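Phage-related conserved hypothetical protein, BB2244 (Bordetella bronchiseptica, PDB 2BDV) is of unknown function but probably recognises abasic sites in single-stranded DNA and links to them covalently, like other SRAP proteins. Local coordinates at residues 12-17 with 41-46; 76-79 with 85-88; 78-83 with 189-194; 119-124 with 156-161. One frame throughout, in Å; residues are numbered along the deposited sequence.

Contact 1: 12-17 with 41-46; sequences EDYVEI and RPLTMH
Met-45, present as selenomethionine, lays the end of its side chain, SE and CE, against Tyr-14 and Val-15 of helix 12-17. This is the tight part of the contact. The terminal methyl CE lies 3.4 Å from the carbonyl O of Tyr-14, and it also reaches that residue's CB at 3.6 Å. A bend at the last torsion (chi3 -79°) swings CE over Tyr-14, while SE faces Val-15, 4.0 Å from CG2. Methyl and selenium both lie against the Tyr-14 carbonyl, a van der Waals contact. The arrangement exemplifies a helix laid on one face of a small antiparallel sheet, here strands 43-46 and 54-57: the axes of the helix and strand segments approach to 10.0 Å and diverge by 27°. Leu-55, from the partner strand, touches both Val-15 and Met-45. Packing is slacker toward Leu-43, which is partly exposed. Its CD1 arrives at the edge of the Tyr-14 ring, near the ring plane, and stops 4.2 Å from CE2, with the two side chains crossing at about a right angle. The ring's far end belongs to another neighbourhood, for Tyr-14 OH is hydrogen-bonded to Asp-100 OD2. On the solvent side of the helix, Glu-16 points its CB away from the strand, and its carboxylate has a long, weak ion pair with Arg-23 and a weak hydrogen bond from Asn-21 N.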
loop_
_atom_site.group_PDB
_atom_site.type_symbol
_atom_site.label_atom_id
_atom_site.label_comp_id
_atom_site.label_asym_id
_atom_site.label_seq_id
_atom_site.Cartn_x
_atom_site.Cartn_y
_atom_site.Cartn_z
ATOM N N GLU A 12 -9.021 15.366 -0.501
ATOM C CA GLU A 12 -9.188 16.044 0.778
ATOM C C GLU A 12 -9.761 15.107 1.836
ATOM O O GLU A 12 -9.556 15.326 3.025
ATOM C CB GLU A 12 -10.084 17.285 0.660
ATOM C CG GLU A 12 -11.540 17.004 0.358
ATOM C CD GLU A 12 -11.841 17.083 -1.120
ATOM O OE1 GLU A 12 -13.036 17.003 -1.494
ATOM O OE2 GLU A 12 -10.877 17.224 -1.908
ATOM N N ASP A 13 -10.475 14.065 1.414
ATOM C CA ASP A 13 -11.030 13.120 2.377
ATOM C C ASP A 13 -9.921 12.294 3.046
ATOM O O ASP A 13 -10.021 11.978 4.231
ATOM C CB ASP A 13 -12.045 12.180 1.711
ATOM C CG ASP A 13 -13.356 12.877 1.354
ATOM O OD1 ASP A 13 -14.223 12.217 0.749
ATOM O OD2 ASP A 13 -13.527 14.074 1.674
ATOM N N TYR A 14 -8.870 11.953 2.297
ATOM C CA TYR A 14 -7.763 11.172 2.848
ATOM C C TYR A 14 -7.029 11.969 3.916
ATOM O O TYR A 14 -6.688 11.446 4.972
ATOM C CB TYR A 14 -6.762 10.766 1.757
ATOM C CG TYR A 14 -7.328 9.834 0.701
ATOM C CD1 TYR A 14 -8.168 8.788 1.055
ATOM C CD2 TYR A 14 -7.033 10.012 -0.647
ATOM C CE1 TYR A 14 -8.716 7.940 0.099
ATOM C CE2 TYR A 14 -7.570 9.170 -1.619
ATOM C CZ TYR A 14 -8.416 8.135 -1.235
ATOM O OH TYR A 14 -8.981 7.318 -2.183
ATOM N N VAL A 15 -6.781 13.240 3.632
ATOM C CA VAL A 15 -6.090 14.109 4.575
ATOM C C VAL A 15 -6.927 14.309 5.837
ATOM O O VAL A 15 -6.403 14.271 6.945
ATOM C CB VAL A 15 -5.814 15.484 3.941
ATOM C CG1 VAL A 15 -5.331 16.469 5.004
ATOM C CG2 VAL A 15 -4.778 15.341 2.838
ATOM N N GLU A 16 -8.226 14.528 5.654
ATOM C CA GLU A 16 -9.145 14.742 6.767
ATOM C C GLU A 16 -9.113 13.569 7.750
ATOM O O GLU A 16 -9.207 13.765 8.959
ATOM C CB GLU A 16 -10.567 14.960 6.223
ATOM C CG GLU A 16 -11.681 15.066 7.271
ATOM C CD GLU A 16 -11.568 16.281 8.189
ATOM O OE1 GLU A 16 -12.434 16.428 9.078
ATOM O OE2 GLU A 16 -10.625 17.088 8.030
ATOM N N ILE A 17 -8.960 12.354 7.234
ATOM C CA ILE A 17 -8.913 11.180 8.092
ATOM C C ILE A 17 -7.577 11.047 8.817
ATOM O O ILE A 17 -7.540 10.734 10.009
ATOM C CB ILE A 17 -9.179 9.895 7.289
ATOM C CG1 ILE A 17 -10.612 9.919 6.761
ATOM C CG2 ILE A 17 -8.925 8.671 8.158
ATOM C CD1 ILE A 17 -11.015 8.685 6.011
ATOM N N ARG A 41 1.794 6.303 -10.285
ATOM C CA ARG A 41 2.056 7.246 -9.204
ATOM C C ARG A 41 0.800 7.431 -8.357
ATOM O O ARG A 41 0.082 8.424 -8.512
ATOM C CB ARG A 41 2.460 8.609 -9.770
ATOM C CG ARG A 41 3.585 8.587 -10.787
ATOM C CD ARG A 41 4.934 8.483 -10.119
ATOM N NE ARG A 41 6.023 8.641 -11.079
ATOM C CZ ARG A 41 6.267 9.754 -11.766
ATOM N NH1 ARG A 41 5.495 10.824 -11.603
ATOM N NH2 ARG A 41 7.287 9.799 -12.614
ATOM N N PRO A 42 0.516 6.486 -7.450
ATOM C CA PRO A 42 -0.683 6.634 -6.619
ATOM C C PRO A 42 -0.500 7.744 -5.594
ATOM O O PRO A 42 0.623 8.099 -5.254
ATOM C CB PRO A 42 -0.816 5.270 -5.932
ATOM C CG PRO A 42 0.063 4.345 -6.747
ATOM C CD PRO A 42 1.205 5.221 -7.158
ATOM N N LEU A 43 -1.607 8.294 -5.111
ATOM C CA LEU A 43 -1.542 9.323 -4.087
ATOM C C LEU A 43 -0.945 8.702 -2.838
ATOM O O LEU A 43 -1.211 7.537 -2.536
ATOM C CB LEU A 43 -2.936 9.827 -3.742
ATOM C CG LEU A 43 -3.554 10.863 -4.671
ATOM C CD1 LEU A 43 -5.019 11.052 -4.332
ATOM C CD2 LEU A 43 -2.781 12.176 -4.522
ATOM N N THR A 44 -0.133 9.472 -2.123
ATOM C CA THR A 44 0.463 9.006 -0.871
ATOM C C THR A 44 0.522 10.190 0.087
ATOM O O THR A 44 0.494 11.350 -0.332
ATOM C CB THR A 44 1.926 8.463 -1.034
ATOM O OG1 THR A 44 2.845 9.558 -1.128
ATOM C CG2 THR A 44 2.060 7.590 -2.273
HETATM N N MSE A 45 0.594 9.888 1.375
HETATM C CA MSE A 45 0.701 10.913 2.399
HETATM C C MSE A 45 1.938 10.591 3.222
HETATM O O MSE A 45 2.190 9.425 3.536
HETATM C CB MSE A 45 -0.558 10.939 3.260
HETATM C CG MSE A 45 -1.783 11.332 2.448
HETATM SE SE MSE A 45 -3.358 11.698 3.493
HETATM C CE MSE A 45 -3.889 9.892 3.822
ATOM N N HIS A 46 2.713 11.624 3.550
ATOM C CA HIS A 46 3.958 11.442 4.299
ATOM C C HIS A 46 4.585 12.739 4.814
ATOM O O HIS A 46 4.107 13.836 4.537
ATOM C CB HIS A 46 4.982 10.743 3.407
ATOM C CG HIS A 46 5.390 11.557 2.217
ATOM N ND1 HIS A 46 6.135 12.713 2.322
ATOM C CD2 HIS A 46 5.130 11.396 0.896
ATOM C CE1 HIS A 46 6.318 13.229 1.117
ATOM N NE2 HIS A 46 5.718 12.449 0.236
#

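Contact 2: 76-79 with 85-88; sequences LETI and PWKL
Ile-79 and Trp-86 bring the two backbones to their nearest approach, with CA atoms 5.9 Å apart, close enough for short side-chain stems to meet. One segment is the first turn of a helix; the other enters through Pro-85, whose preceding peptide is cis, and continues as a 3-10 turn over 86-88. Across the gap the Trp-86 side chain does nearly all the work on its side. Its stem is gripped first: Ile-79 CG1 sits 3.8 Å from Trp-86 CB and 4.0 Å from both CG and CD1, so the isoleucine branch nestles where the indole joins the main chain. Thr-78 adds a methyl rather than its hydroxyl. Placing OG1 beside the backbone N (chi1 -66°) sends CG2 toward the indole, where it comes within 3.8 Å of Trp-86 CD1. The example is a helix that starts directly after an edge strand, 73-75, of a mixed sheet, with the chain then folding back to fill the angle between helix and sheet with a large aromatic. Accordingly Trp-86 also touches Ala-74 and Ala-148 on two adjacent, parallel strands, while Ile-79 reaches Ala-74, Val-150 and Ile-90. The indole is further held from within its own segment: Pro-85 CD lies 3.9 Å above one ring face, displaced toward the rim.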
loop_
_atom_site.group_PDB
_atom_site.type_symbol
_atom_site.label_atom_id
_atom_site.label_comp_id
_atom_site.label_asym_id
_atom_site.label_seq_id
_atom_site.Cartn_x
_atom_site.Cartn_y
_atom_site.Cartn_z
ATOM N N LEU A 76 5.895 -8.068 6.110
ATOM C CA LEU A 76 5.877 -7.634 7.491
ATOM C C LEU A 76 7.001 -8.251 8.320
ATOM O O LEU A 76 7.689 -7.555 9.063
ATOM C CB LEU A 76 4.513 -7.975 8.097
ATOM C CG LEU A 76 4.252 -7.620 9.556
ATOM C CD1 LEU A 76 5.020 -8.581 10.443
ATOM C CD2 LEU A 76 4.656 -6.170 9.828
ATOM N N GLU A 77 7.198 -9.554 8.189
ATOM C CA GLU A 77 8.229 -10.217 8.969
ATOM C C GLU A 77 9.649 -9.798 8.619
ATOM O O GLU A 77 10.502 -9.720 9.502
ATOM C CB GLU A 77 8.100 -11.726 8.835
ATOM C CG GLU A 77 8.978 -12.454 9.811
ATOM C CD GLU A 77 8.584 -13.891 9.955
ATOM O OE1 GLU A 77 8.677 -14.627 8.947
ATOM O OE2 GLU A 77 8.172 -14.275 11.075
ATOM N N THR A 78 9.916 -9.542 7.342
ATOM C CA THR A 78 11.252 -9.112 6.961
ATOM C C THR A 78 11.515 -7.750 7.605
ATOM O O THR A 78 12.638 -7.448 7.997
ATOM C CB THR A 78 11.407 -9.020 5.432
ATOM O OG1 THR A 78 11.303 -10.330 4.867
ATOM C CG2 THR A 78 12.764 -8.431 5.063
ATOM N N ILE A 79 10.472 -6.940 7.740
ATOM C CA ILE A 79 10.621 -5.632 8.364
ATOM C C ILE A 79 10.848 -5.817 9.869
ATOM O O ILE A 79 11.632 -5.092 10.480
ATOM C CB ILE A 79 9.368 -4.750 8.130
ATOM C CG1 ILE A 79 9.100 -4.625 6.629
ATOM C CG2 ILE A 79 9.573 -3.374 8.747
ATOM C CD1 ILE A 79 7.846 -3.853 6.286
ATOM N N PRO A 85 15.277 -5.368 1.931
ATOM C CA PRO A 85 15.996 -4.093 1.921
ATOM C C PRO A 85 15.265 -3.062 2.766
ATOM O O PRO A 85 15.709 -1.925 2.914
ATOM C CB PRO A 85 15.985 -3.725 0.451
ATOM C CG PRO A 85 14.598 -4.120 0.070
ATOM C CD PRO A 85 14.430 -5.483 0.730
ATOM N N TRP A 86 14.131 -3.471 3.314
ATOM C CA TRP A 86 13.310 -2.584 4.123
ATOM C C TRP A 86 14.027 -1.995 5.339
ATOM O O TRP A 86 13.636 -0.942 5.828
ATOM C CB TRP A 86 12.048 -3.337 4.546
ATOM C CG TRP A 86 11.449 -4.085 3.389
ATOM C CD1 TRP A 86 11.164 -5.417 3.335
ATOM C CD2 TRP A 86 11.125 -3.553 2.097
ATOM N NE1 TRP A 86 10.689 -5.751 2.095
ATOM C CE2 TRP A 86 10.652 -4.630 1.312
ATOM C CE3 TRP A 86 11.189 -2.276 1.527
ATOM C CZ2 TRP A 86 10.244 -4.469 -0.019
ATOM C CZ3 TRP A 86 10.783 -2.116 0.200
ATOM C CH2 TRP A 86 10.317 -3.211 -0.555
ATOM N N LYS A 87 15.077 -2.655 5.823
ATOM C CA LYS A 87 15.801 -2.143 6.984
ATOM C C LYS A 87 16.400 -0.776 6.685
ATOM O O LYS A 87 16.798 -0.049 7.588
ATOM C CB LYS A 87 16.919 -3.107 7.395
ATOM C CG LYS A 87 17.994 -3.318 6.332
ATOM C CD LYS A 87 19.019 -4.375 6.758
ATOM C CE LYS A 87 19.831 -4.871 5.565
ATOM N NZ LYS A 87 20.906 -5.836 5.945
ATOM N N LEU A 88 16.451 -0.431 5.405
ATOM C CA LEU A 88 17.014 0.837 4.967
ATOM C C LEU A 88 15.974 1.954 4.856
ATOM O O LEU A 88 16.318 3.122 4.667
ATOM C CB LEU A 88 17.680 0.635 3.608
ATOM C CG LEU A 88 18.695 -0.520 3.533
ATOM C CD1 LEU A 88 19.046 -0.797 2.075
ATOM C CD2 LEU A 88 19.944 -0.177 4.334
#

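Contact 3: 78-83 with 189-194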
loop_
_atom_site.group_PDB
_atom_site.type_symbol
_atom_site.label_atom_id
_atom_site.label_comp_id
_atom_site.label_asym_id
_atom_site.label_seq_id
_atom_site.Cartn_x
_atom_site.Cartn_y
_atom_site.Cartn_z
ATOM N N THR A 78 9.916 -9.542 7.342
ATOM C CA THR A 78 11.252 -9.112 6.961
ATOM C C THR A 78 11.515 -7.750 7.605
ATOM O O THR A 78 12.638 -7.448 7.997
ATOM C CB THR A 78 11.407 -9.020 5.432
ATOM O OG1 THR A 78 11.303 -10.330 4.867
ATOM C CG2 THR A 78 12.764 -8.431 5.063
ATOM N N ILE A 79 10.472 -6.940 7.740
ATOM C CA ILE A 79 10.621 -5.632 8.364
ATOM C C ILE A 79 10.848 -5.817 9.869
ATOM O O ILE A 79 11.632 -5.092 10.480
ATOM C CB ILE A 79 9.368 -4.750 8.130
ATOM C CG1 ILE A 79 9.100 -4.625 6.629
ATOM C CG2 ILE A 79 9.573 -3.374 8.747
ATOM C CD1 ILE A 79 7.846 -3.853 6.286
ATOM N N GLU A 80 10.167 -6.799 10.457
ATOM C CA GLU A 80 10.307 -7.084 11.882
ATOM C C GLU A 80 11.706 -7.615 12.215
ATOM O O GLU A 80 12.320 -7.194 13.197
ATOM C CB GLU A 80 9.262 -8.113 12.331
ATOM C CG GLU A 80 7.818 -7.639 12.260
ATOM C CD GLU A 80 7.606 -6.323 12.983
ATOM O OE1 GLU A 80 8.124 -6.175 14.108
ATOM O OE2 GLU A 80 6.913 -5.442 12.432
ATOM N N ARG A 81 12.195 -8.543 11.393
ATOM C CA ARG A 81 13.513 -9.142 11.583
ATOM C C ARG A 81 14.584 -8.173 11.085
ATOM O O ARG A 81 15.770 -8.505 11.043
ATOM C CB ARG A 81 13.621 -10.460 10.801
ATOM C CG ARG A 81 12.393 -11.366 10.882
ATOM C CD ARG A 81 12.187 -11.973 12.264
ATOM N NE ARG A 81 10.842 -12.529 12.421
ATOM C CZ ARG A 81 10.458 -13.299 13.436
ATOM N NH1 ARG A 81 11.319 -13.619 14.394
ATOM N NH2 ARG A 81 9.209 -13.740 13.500
ATOM N N HIS A 82 14.149 -6.979 10.697
ATOM C CA HIS A 82 15.039 -5.939 10.191
ATOM C C HIS A 82 15.907 -6.487 9.065
ATOM O O HIS A 82 17.134 -6.461 9.136
ATOM C CB HIS A 82 15.915 -5.397 11.327
ATOM C CG HIS A 82 16.453 -4.023 11.073
ATOM N ND1 HIS A 82 17.788 -3.777 10.832
ATOM C CD2 HIS A 82 15.835 -2.820 11.020
ATOM C CE1 HIS A 82 17.969 -2.483 10.642
ATOM N NE2 HIS A 82 16.799 -1.878 10.751
ATOM N N GLY A 83 15.255 -6.985 8.022
ATOM C CA GLY A 83 15.984 -7.539 6.897
ATOM C C GLY A 83 16.001 -6.643 5.675
ATOM O O GLY A 83 15.311 -5.623 5.622
ATOM N N GLU A 189 6.419 -2.061 16.002
ATOM C CA GLU A 189 5.268 -2.462 16.807
ATOM C C GLU A 189 3.951 -2.080 16.124
ATOM O O GLU A 189 3.036 -2.899 16.005
ATOM C CB GLU A 189 5.321 -1.802 18.192
ATOM C CG GLU A 189 6.347 -2.395 19.158
ATOM C CD GLU A 189 6.413 -1.640 20.475
ATOM O OE1 GLU A 189 7.069 -2.133 21.425
ATOM O OE2 GLU A 189 5.811 -0.543 20.558
ATOM N N ILE A 190 3.866 -0.829 15.681
ATOM C CA ILE A 190 2.673 -0.315 15.014
ATOM C C ILE A 190 2.264 -1.210 13.846
ATOM O O ILE A 190 1.088 -1.499 13.650
ATOM C CB ILE A 190 2.917 1.116 14.480
ATOM C CG1 ILE A 190 3.145 2.074 15.651
ATOM C CG2 ILE A 190 1.722 1.588 13.655
ATOM C CD1 ILE A 190 3.388 3.507 15.234
ATOM N N LEU A 191 3.259 -1.650 13.092
ATOM C CA LEU A 191 3.035 -2.478 11.928
ATOM C C LEU A 191 2.161 -3.704 12.147
ATOM O O LEU A 191 1.479 -4.144 11.224
ATOM C CB LEU A 191 4.375 -2.896 11.344
ATOM C CG LEU A 191 4.529 -2.635 9.851
ATOM C CD1 LEU A 191 3.875 -1.318 9.437
ATOM C CD2 LEU A 191 6.003 -2.638 9.531
ATOM N N ARG A 192 2.169 -4.262 13.351
ATOM C CA ARG A 192 1.343 -5.435 13.609
ATOM C C ARG A 192 -0.011 -5.105 14.219
ATOM O O ARG A 192 -0.745 -5.999 14.642
ATOM C CB ARG A 192 2.078 -6.440 14.497
ATOM C CG ARG A 192 2.765 -5.850 15.706
ATOM C CD ARG A 192 3.379 -6.959 16.542
ATOM N NE ARG A 192 3.988 -8.007 15.716
ATOM C CZ ARG A 192 4.985 -7.811 14.856
ATOM N NH1 ARG A 192 5.495 -6.596 14.696
ATOM N NH2 ARG A 192 5.485 -8.836 14.167
ATOM N N ALA A 193 -0.345 -3.821 14.257
ATOM C CA ALA A 193 -1.626 -3.394 14.800
ATOM C C ALA A 193 -2.576 -3.081 13.651
ATOM O O ALA A 193 -3.434 -2.212 13.763
ATOM C CB ALA A 193 -1.444 -2.167 15.680
ATOM N N GLY A 194 -2.417 -3.797 12.541
ATOM C CA GLY A 194 -3.276 -3.572 11.392
ATOM C C GLY A 194 -4.725 -3.952 11.645
ATOM O O GLY A 194 -5.004 -4.836 12.450
#
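Glu-80 and Leu-191 face each other where two helices run out, the nearest CA atoms, those of Glu-80 and Glu-189, being 8.4 Å apart. Helix 76-80 ends in a Schellman motif: His-82 takes a positive phi (52°), Gly-83 N bonds back to Thr-78 O at 2.7 Å, and a weak bond joins His-82 N to Ile-79 O. The contact thus illustrates how two helix C-terminal ends, far apart in sequence, can be joined by an apolar layer inside and a charged one outside. In the inner layer Leu-191 CD2 packs on the branch methyl CG2 of Ile-79 at 3.7 Å, and more loosely on its CD1; the side chains cross at about a right angle. Trp-177 of helix 171-178 and Leu-76 also touch Leu-191, which buries it from further sides. The outer layer is a salt bridge from Glu-80 OE1 to Arg-192 NH1. NH1 sits too close to the glutamate in the model, so the fine geometry is doubtful; as modelled, OE1 lies at the guanidinium edge and the carboxylate and guanidinium planes are 81° apart. A bend at chi3 (40°) folds the exposed arginine back toward the glutamate, whose side chain also touches Lys-188. Between the layers, Glu-80 OE2 rests 3.8 Å from Leu-191 CB.

Contact 4: 119-124 with 156-161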
loop_
_atom_site.group_PDB
_atom_site.type_symbol
_atom_site.label_atom_id
_atom_site.label_comp_id
_atom_site.label_asym_id
_atom_site.label_seq_id
_atom_site.Cartn_x
_atom_site.Cartn_y
_atom_site.Cartn_z
ATOM N N TYR A 119 -11.910 -9.965 -6.970
ATOM C CA TYR A 119 -12.775 -9.487 -5.892
ATOM C C TYR A 119 -12.327 -8.095 -5.453
ATOM O O TYR A 119 -11.144 -7.752 -5.554
ATOM C CB TYR A 119 -12.711 -10.422 -4.669
ATOM C CG TYR A 119 -13.526 -11.685 -4.795
ATOM C CD1 TYR A 119 -13.044 -12.780 -5.513
ATOM C CD2 TYR A 119 -14.802 -11.769 -4.242
ATOM C CE1 TYR A 119 -13.814 -13.928 -5.684
ATOM C CE2 TYR A 119 -15.581 -12.913 -4.406
ATOM C CZ TYR A 119 -15.082 -13.987 -5.132
ATOM O OH TYR A 119 -15.866 -15.105 -5.332
ATOM N N TYR A 120 -13.267 -7.285 -4.978
ATOM C CA TYR A 120 -12.934 -5.950 -4.484
ATOM C C TYR A 120 -13.178 -5.977 -2.966
ATOM O O TYR A 120 -14.261 -6.355 -2.528
ATOM C CB TYR A 120 -13.824 -4.877 -5.141
ATOM C CG TYR A 120 -13.594 -3.484 -4.584
ATOM C CD1 TYR A 120 -12.348 -2.874 -4.690
ATOM C CD2 TYR A 120 -14.613 -2.788 -3.939
ATOM C CE1 TYR A 120 -12.116 -1.614 -4.173
ATOM C CE2 TYR A 120 -14.396 -1.514 -3.411
ATOM C CZ TYR A 120 -13.137 -0.933 -3.535
ATOM O OH TYR A 120 -12.882 0.328 -3.032
ATOM N N ILE A 121 -12.165 -5.602 -2.181
ATOM C CA ILE A 121 -12.246 -5.591 -0.712
ATOM C C ILE A 121 -12.202 -4.155 -0.203
ATOM O O ILE A 121 -11.407 -3.354 -0.685
ATOM C CB ILE A 121 -11.046 -6.335 -0.025
ATOM C CG1 ILE A 121 -10.923 -7.771 -0.521
ATOM C CG2 ILE A 121 -11.263 -6.411 1.470
ATOM C CD1 ILE A 121 -10.262 -7.916 -1.844
ATOM N N HIS A 122 -13.040 -3.825 0.778
ATOM C CA HIS A 122 -13.044 -2.462 1.316
ATOM C C HIS A 122 -13.555 -2.384 2.754
ATOM O O HIS A 122 -13.994 -3.377 3.332
ATOM C CB HIS A 122 -13.897 -1.563 0.422
ATOM C CG HIS A 122 -15.356 -1.882 0.481
ATOM N ND1 HIS A 122 -16.151 -1.523 1.548
ATOM C CD2 HIS A 122 -16.147 -2.590 -0.358
ATOM C CE1 HIS A 122 -17.369 -2.000 1.365
ATOM N NE2 HIS A 122 -17.393 -2.651 0.216
ATOM N N GLY A 123 -13.482 -1.185 3.319
ATOM C CA GLY A 123 -13.949 -0.955 4.671
ATOM C C GLY A 123 -15.107 0.034 4.640
ATOM O O GLY A 123 -15.731 0.226 3.599
ATOM N N ASP A 124 -15.386 0.658 5.783
ATOM C CA ASP A 124 -16.469 1.626 5.907
ATOM C C ASP A 124 -15.965 3.046 5.663
ATOM O O ASP A 124 -16.729 4.005 5.725
ATOM C CB ASP A 124 -17.093 1.514 7.297
ATOM C CG ASP A 124 -17.738 0.156 7.533
ATOM O OD1 ASP A 124 -17.765 -0.314 8.692
ATOM O OD2 ASP A 124 -18.230 -0.441 6.552
ATOM N N GLY A 156 -1.962 -14.212 4.447
ATOM C CA GLY A 156 -2.327 -14.240 3.042
ATOM C C GLY A 156 -3.270 -13.120 2.642
ATOM O O GLY A 156 -3.336 -12.084 3.301
ATOM N N GLY A 157 -3.998 -13.325 1.553
ATOM C CA GLY A 157 -4.933 -12.317 1.103
ATOM C C GLY A 157 -6.219 -12.375 1.910
ATOM O O GLY A 157 -6.416 -13.292 2.712
ATOM N N MET A 158 -7.092 -11.394 1.706
ATOM C CA MET A 158 -8.366 -11.353 2.410
ATOM C C MET A 158 -9.282 -12.417 1.803
ATOM O O MET A 158 -10.095 -13.017 2.502
ATOM C CB MET A 158 -8.992 -9.955 2.273
ATOM C CG MET A 158 -10.171 -9.669 3.201
ATOM S SD MET A 158 -9.756 -9.704 4.966
ATOM C CE MET A 158 -8.758 -8.242 5.086
ATOM N N VAL A 159 -9.130 -12.655 0.502
ATOM C CA VAL A 159 -9.942 -13.641 -0.209
ATOM C C VAL A 159 -9.072 -14.733 -0.833
ATOM O O VAL A 159 -9.412 -15.916 -0.769
ATOM C CB VAL A 159 -10.772 -12.972 -1.334
ATOM C CG1 VAL A 159 -11.652 -13.999 -2.009
ATOM C CG2 VAL A 159 -11.616 -11.846 -0.760
ATOM N N ASP A 160 -7.957 -14.322 -1.439
ATOM C CA ASP A 160 -7.011 -15.240 -2.079
ATOM C C ASP A 160 -5.892 -15.590 -1.114
ATOM O O ASP A 160 -5.060 -14.746 -0.781
ATOM C CB ASP A 160 -6.429 -14.603 -3.347
ATOM C CG ASP A 160 -5.239 -15.375 -3.900
ATOM O OD1 ASP A 160 -5.210 -16.613 -3.767
ATOM O OD2 ASP A 160 -4.334 -14.745 -4.484
ATOM N N VAL A 161 -5.865 -16.843 -0.677
ATOM C CA VAL A 161 -4.862 -17.303 0.276
ATOM C C VAL A 161 -3.424 -17.205 -0.241
ATOM O O VAL A 161 -2.477 -17.314 0.530
ATOM C CB VAL A 161 -5.148 -18.759 0.710
ATOM C CG1 VAL A 161 -6.527 -18.846 1.325
ATOM C CG2 VAL A 161 -5.037 -19.698 -0.479
#
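Val-159 meets segment 119-124 with both of its methyls, and the two make different kinds of contact. CG1 makes a CH-pi interaction with Tyr-119: it lies over one ring face, 4.1 Å from the centroid and 17° off the ring normal. Having CG1 anti to the backbone N (chi1 -177°) gives each methyl its own partner, since CG2 then turns to Ile-121. The remaining contacts across the interface are aliphatic. Val-159 CG2 and Ile-121 CG1 are 4.1 Å apart as the side chains slide past each other in opposite directions. Met-158 approaches the same isoleucine through its stem, with CG 3.8 Å from Ile-121 CG2 and CB 4.0 Å from Ile-121 CG1. Polar bonding acts within each segment or through a third party. His-122 ND1 donates to Gly-123 O at 2.7 Å, nearly straight at 164°, the carbonyl oxygen lying in the plane of the imidazole. The irregular segment 156-161 is pinned by Glu-104, whose carboxylate accepts the backbone N-H groups of Met-158, Val-159 and Asp-160. The loop thus lies over one face of the antiparallel sheet. Strand 116-123 runs between 101-107, which carries Glu-104, and 201-204; Trp-102 of the first neighbour touches Ile-121 and Met-158, while Trp-202 of the second touches Met-158 and Val-159.

In the fold
Four contacts illustrate how a compact single-chain fold is closed at several levels. Contacts 2 and 3 form a pair, their centres 8 Å apart: both use helix 76-80 and share Thr-78 and Ile-79, so that one short helix is fastened to a nearby loop and to the end of helix 184-191. Contacts 1 and 4 stand apart, their centres 21 Å from each other and 21 to 24 Å from that pair. Along the chain contact 1 closes before contact 2 opens, contact 3 starts from the same helix as contact 2, and contact 4 is nested inside the loop closed by contact 3. One local closure (contact 2), two of intermediate span and one long-range closure (contact 3) thereby tie this SRAP-family protein together.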